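Long-range contact in uncharacterized protein (PDB 3FVV), which probably catalyses the dephosphorylation of histidinol phosphate to histidinol, the direct precursor of histidine, as a magnesium-dependent phosphatase of the HAD-like superfamily: residues A[23-33]-A[77-88]. Numbering follows the deposited sequence.
Sequences QWADFLARTGR and LAAWHEEFMRDV
F84 receives W24 and F27 from the facing helix in the helical cap of this HAD-like, SerB-family hydrolase, and the packing illustrates how two crossing helices can be joined by aromatic rings set at steep angles. Helices 23-30 and 77-88 cross at 110°, with axes 10.9 Å apart at closest approach. W24 turns the edge of its six-membered ring toward the face of F84, an edge-to-face pair in which W24 CE3 lies 3.7 Å from F84 CD2. The indole reaches across because its CG is anti to the backbone N (chi1 172°), and CZ3 of its six-membered ring then rests against the backbone of H81, 3.7 Å from CA. The H81 ring lies obliquely to the indole, with ND1 over one face near the rim, while L28 CD1 of the indole's own helix lies over the other.

F27 meets F84 differently. Its ring is tilted against that of F84, and F84 CB makes a CH-pi contact over the centre of the F27 ring, 3.9 Å from the centroid. E83 brings CG to the edge of the F27 ring, and its OE2 lies 3.5 Å from F27 CZ, oblique to the ring. At one end V88 CG1 packs on Q23 CB. Beyond the cluster, helix 119-128 adds V121 against W24 and F120, edge-to-face, against H81.

Past the end of helix 23-30, R33 lays its side chain obliquely across the face of W80: CD covers the six-membered ring and the guanidinium the five-membered one, a cation-pi stack with planes 13° apart. H72 meets W80 edge-to-face. Lying flat, the guanidinium directs NH2 nearly in its own plane to the syn lone pair of E83 OE1, a salt bridge of 3.2 Å.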
loop_
_atom_site.group_PDB
_atom_site.type_symbol
_atom_site.label_atom_id
_atom_site.label_comp_id
_atom_site.label_asym_id
_atom_site.label_seq_id
_atom_site.Cartn_x
_atom_site.Cartn_y
_atom_site.Cartn_z
ATOM N N GLN A 23 5.844 1.496 10.067
ATOM C CA GLN A 23 5.734 0.557 11.223
ATOM C C GLN A 23 6.669 -0.660 11.022
ATOM O O GLN A 23 7.321 -1.133 11.955
ATOM C CB GLN A 23 4.305 0.113 11.439
ATOM C CG GLN A 23 3.400 1.227 11.810
ATOM C CD GLN A 23 3.803 1.818 13.153
ATOM O OE1 GLN A 23 4.313 1.113 14.045
ATOM N NE2 GLN A 23 3.563 3.087 13.306
ATOM N N TRP A 24 6.790 -1.121 9.793
ATOM C CA TRP A 24 7.749 -2.180 9.529
ATOM C C TRP A 24 9.199 -1.761 9.785
ATOM O O TRP A 24 9.926 -2.539 10.420
ATOM C CB TRP A 24 7.543 -2.702 8.111
ATOM C CG TRP A 24 8.546 -3.675 7.549
ATOM C CD1 TRP A 24 9.386 -3.392 6.525
ATOM C CD2 TRP A 24 8.888 -5.027 7.984
ATOM N NE1 TRP A 24 10.160 -4.487 6.237
ATOM C CE2 TRP A 24 9.892 -5.497 7.117
ATOM C CE3 TRP A 24 8.416 -5.876 8.957
ATOM C CZ2 TRP A 24 10.421 -6.783 7.186
ATOM C CZ3 TRP A 24 8.940 -7.156 9.035
ATOM C CH2 TRP A 24 9.926 -7.604 8.139
ATOM N N ALA A 25 9.616 -0.578 9.300
ATOM C CA ALA A 25 10.949 -0.040 9.589
ATOM C C ALA A 25 11.165 0.090 11.070
ATOM O O ALA A 25 12.217 -0.297 11.644
ATOM C CB ALA A 25 11.121 1.344 8.933
ATOM N N ASP A 26 10.152 0.635 11.728
ATOM C CA ASP A 26 10.240 0.861 13.143
ATOM C C ASP A 26 10.260 -0.457 13.898
ATOM O O ASP A 26 10.942 -0.582 14.911
ATOM C CB ASP A 26 9.059 1.705 13.631
ATOM C CG ASP A 26 9.214 2.093 15.075
ATOM O OD1 ASP A 26 10.254 2.680 15.411
ATOM O OD2 ASP A 26 8.325 1.772 15.858
ATOM N N PHE A 27 9.521 -1.443 13.398
ATOM C CA PHE A 27 9.503 -2.770 13.995
ATOM C C PHE A 27 10.889 -3.422 13.914
ATOM O O PHE A 27 11.387 -3.989 14.894
ATOM C CB PHE A 27 8.439 -3.632 13.332
ATOM C CG PHE A 27 8.590 -5.103 13.597
ATOM C CD1 PHE A 27 7.940 -5.687 14.674
ATOM C CD2 PHE A 27 9.330 -5.904 12.768
ATOM C CE1 PHE A 27 8.051 -6.997 14.924
ATOM C CE2 PHE A 27 9.446 -7.233 13.036
ATOM C CZ PHE A 27 8.811 -7.779 14.109
ATOM N N LEU A 28 11.532 -3.331 12.758
ATOM C CA LEU A 28 12.897 -3.869 12.610
ATOM C C LEU A 28 13.884 -3.099 13.502
ATOM O O LEU A 28 14.738 -3.724 14.173
ATOM C CB LEU A 28 13.353 -3.857 11.144
ATOM C CG LEU A 28 12.572 -4.737 10.154
ATOM C CD1 LEU A 28 12.996 -4.381 8.747
ATOM C CD2 LEU A 28 12.807 -6.189 10.413
ATOM N N ALA A 29 13.745 -1.775 13.577
ATOM C CA ALA A 29 14.615 -0.942 14.464
ATOM C C ALA A 29 14.512 -1.399 15.951
ATOM O O ALA A 29 15.535 -1.718 16.604
ATOM C CB ALA A 29 14.258 0.556 14.332
ATOM N N ARG A 30 13.274 -1.368 16.456
ATOM C CA ARG A 30 12.888 -1.746 17.824
ATOM C C ARG A 30 13.332 -3.105 18.253
ATOM O O ARG A 30 13.466 -3.372 19.401
ATOM C CB ARG A 30 11.360 -1.911 17.937
ATOM C CG ARG A 30 10.636 -0.823 18.555
ATOM C CD ARG A 30 9.290 -1.294 19.223
ATOM N NE ARG A 30 8.333 -2.137 18.458
ATOM C CZ ARG A 30 7.703 -1.788 17.336
ATOM N NH1 ARG A 30 7.977 -0.663 16.693
ATOM N NH2 ARG A 30 6.806 -2.606 16.819
ATOM N N THR A 31 13.418 -4.003 17.306
ATOM C CA THR A 31 13.420 -5.376 17.581
ATOM C C THR A 31 14.749 -6.161 17.407
ATOM O O THR A 31 14.701 -7.352 17.179
ATOM C CB THR A 31 12.266 -5.917 16.708
ATOM O OG1 THR A 31 11.421 -6.755 17.462
ATOM C CG2 THR A 31 12.703 -6.537 15.481
ATOM N N GLY A 32 15.954 -5.638 17.454
ATOM C CA GLY A 32 16.528 -4.645 16.669
ATOM C C GLY A 32 17.360 -5.492 15.653
ATOM O O GLY A 32 18.368 -6.155 15.964
ATOM N N ARG A 33 16.862 -5.497 14.435
ATOM C CA ARG A 33 17.364 -6.275 13.364
ATOM C C ARG A 33 17.849 -5.315 12.318
ATOM O O ARG A 33 18.092 -5.709 11.212
ATOM C CB ARG A 33 16.209 -7.123 12.844
ATOM C CG ARG A 33 15.896 -8.220 13.792
ATOM C CD ARG A 33 14.454 -8.508 13.846
ATOM N NE ARG A 33 14.195 -9.714 14.651
ATOM C CZ ARG A 33 12.996 -10.030 15.119
ATOM N NH1 ARG A 33 11.952 -9.229 14.868
ATOM N NH2 ARG A 33 12.826 -11.140 15.807
ATOM N N LEU A 77 13.639 -12.877 7.171
ATOM C CA LEU A 77 12.645 -11.794 6.907
ATOM C C LEU A 77 11.198 -12.301 7.028
ATOM O O LEU A 77 10.350 -11.641 7.603
ATOM C CB LEU A 77 12.885 -11.169 5.512
ATOM C CG LEU A 77 14.085 -10.243 5.328
ATOM C CD1 LEU A 77 14.141 -9.941 3.902
ATOM C CD2 LEU A 77 13.948 -8.938 6.160
ATOM N N ALA A 78 10.929 -13.484 6.487
ATOM C CA ALA A 78 9.642 -14.081 6.633
ATOM C C ALA A 78 9.243 -14.355 8.078
ATOM O O ALA A 78 8.094 -14.123 8.420
ATOM C CB ALA A 78 9.469 -15.415 5.734
ATOM N N ALA A 79 10.115 -14.976 8.858
ATOM C CA ALA A 79 9.883 -15.271 10.261
ATOM C C ALA A 79 9.594 -13.922 10.963
ATOM O O ALA A 79 8.587 -13.775 11.621
ATOM C CB ALA A 79 11.101 -16.043 10.893
ATOM N N TRP A 80 10.412 -12.901 10.699
ATOM C CA TRP A 80 10.178 -11.597 11.337
ATOM C C TRP A 80 8.901 -10.892 10.898
ATOM O O TRP A 80 8.219 -10.245 11.690
ATOM C CB TRP A 80 11.388 -10.660 11.180
ATOM C CG TRP A 80 12.666 -11.258 11.653
ATOM C CD1 TRP A 80 12.807 -12.258 12.525
ATOM C CD2 TRP A 80 13.984 -10.896 11.235
ATOM N NE1 TRP A 80 14.121 -12.573 12.686
ATOM C CE2 TRP A 80 14.873 -11.718 11.922
ATOM C CE3 TRP A 80 14.492 -9.923 10.362
ATOM C CZ2 TRP A 80 16.286 -11.651 11.738
ATOM C CZ3 TRP A 80 15.880 -9.835 10.200
ATOM C CH2 TRP A 80 16.755 -10.704 10.874
ATOM N N HIS A 81 8.552 -11.028 9.634
ATOM C CA HIS A 81 7.303 -10.469 9.171
ATOM C C HIS A 81 6.085 -11.132 9.832
ATOM O O HIS A 81 5.140 -10.487 10.111
ATOM C CB HIS A 81 7.240 -10.478 7.660
ATOM C CG HIS A 81 6.060 -9.755 7.122
ATOM N ND1 HIS A 81 6.098 -8.421 6.746
ATOM C CD2 HIS A 81 4.793 -10.151 6.946
ATOM C CE1 HIS A 81 4.902 -8.048 6.339
ATOM N NE2 HIS A 81 4.091 -9.075 6.454
ATOM N N GLU A 82 6.114 -12.428 10.062
ATOM C CA GLU A 82 5.022 -13.054 10.804
ATOM C C GLU A 82 4.855 -12.464 12.178
ATOM O O GLU A 82 3.781 -12.219 12.626
ATOM C CB GLU A 82 5.186 -14.579 10.940
ATOM C CG GLU A 82 5.190 -15.334 9.635
ATOM C CD GLU A 82 5.713 -16.768 9.763
ATOM O OE1 GLU A 82 5.867 -17.260 10.894
ATOM O OE2 GLU A 82 6.025 -17.404 8.728
ATOM N N GLU A 83 5.939 -12.187 12.862
ATOM C CA GLU A 83 5.828 -11.559 14.156
ATOM C C GLU A 83 5.213 -10.158 14.031
ATOM O O GLU A 83 4.447 -9.754 14.861
ATOM C CB GLU A 83 7.250 -11.507 14.770
ATOM C CG GLU A 83 7.338 -10.760 16.098
ATOM C CD GLU A 83 8.836 -10.558 16.509
ATOM O OE1 GLU A 83 9.683 -11.408 16.110
ATOM O OE2 GLU A 83 9.157 -9.522 17.154
ATOM N N PHE A 84 5.628 -9.412 13.003
ATOM C CA PHE A 84 5.087 -8.116 12.654
ATOM C C PHE A 84 3.585 -8.197 12.397
ATOM O O PHE A 84 2.830 -7.329 12.824
ATOM C CB PHE A 84 5.826 -7.589 11.419
ATOM C CG PHE A 84 5.296 -6.281 10.846
ATOM C CD1 PHE A 84 5.371 -5.099 11.586
ATOM C CD2 PHE A 84 4.821 -6.228 9.581
ATOM C CE1 PHE A 84 4.952 -3.903 11.098
ATOM C CE2 PHE A 84 4.360 -4.990 9.014
ATOM C CZ PHE A 84 4.442 -3.830 9.774
ATOM N N MET A 85 3.176 -9.229 11.679
ATOM C CA MET A 85 1.751 -9.367 11.391
ATOM C C MET A 85 1.006 -9.574 12.684
ATOM O O MET A 85 0.017 -8.891 12.941
ATOM C CB MET A 85 1.439 -10.544 10.462
ATOM C CG MET A 85 1.735 -10.283 9.010
ATOM S SD MET A 85 0.736 -9.000 8.192
ATOM C CE MET A 85 -0.830 -9.934 8.140
ATOM N N ARG A 86 1.530 -10.470 13.529
ATOM C CA ARG A 86 0.867 -10.837 14.794
ATOM C C ARG A 86 0.791 -9.684 15.803
ATOM O O ARG A 86 -0.193 -9.564 16.544
ATOM C CB ARG A 86 1.644 -12.027 15.393
ATOM C CG ARG A 86 1.374 -12.384 16.785
ATOM C CD ARG A 86 2.321 -13.574 17.351
ATOM N NE ARG A 86 2.448 -14.566 16.297
ATOM C CZ ARG A 86 3.556 -14.843 15.587
ATOM N NH1 ARG A 86 4.756 -14.343 15.877
ATOM N NH2 ARG A 86 3.463 -15.703 14.605
ATOM N N ASP A 87 1.835 -8.858 15.872
ATOM C CA ASP A 87 2.013 -7.885 16.984
ATOM C C ASP A 87 1.635 -6.469 16.543
ATOM O O ASP A 87 1.275 -5.646 17.357
ATOM C CB ASP A 87 3.474 -7.842 17.491
ATOM C CG ASP A 87 3.879 -9.116 18.195
ATOM O OD1 ASP A 87 2.964 -9.921 18.419
ATOM O OD2 ASP A 87 5.070 -9.313 18.529
ATOM N N VAL A 88 1.743 -6.173 15.256
ATOM C CA VAL A 88 1.420 -4.834 14.771
ATOM C C VAL A 88 0.210 -4.804 13.828
ATOM O O VAL A 88 -0.740 -4.087 14.038
ATOM C CB VAL A 88 2.652 -4.220 14.060
ATOM C CG1 VAL A 88 2.326 -2.748 13.574
ATOM C CG2 VAL A 88 3.837 -4.236 14.973
#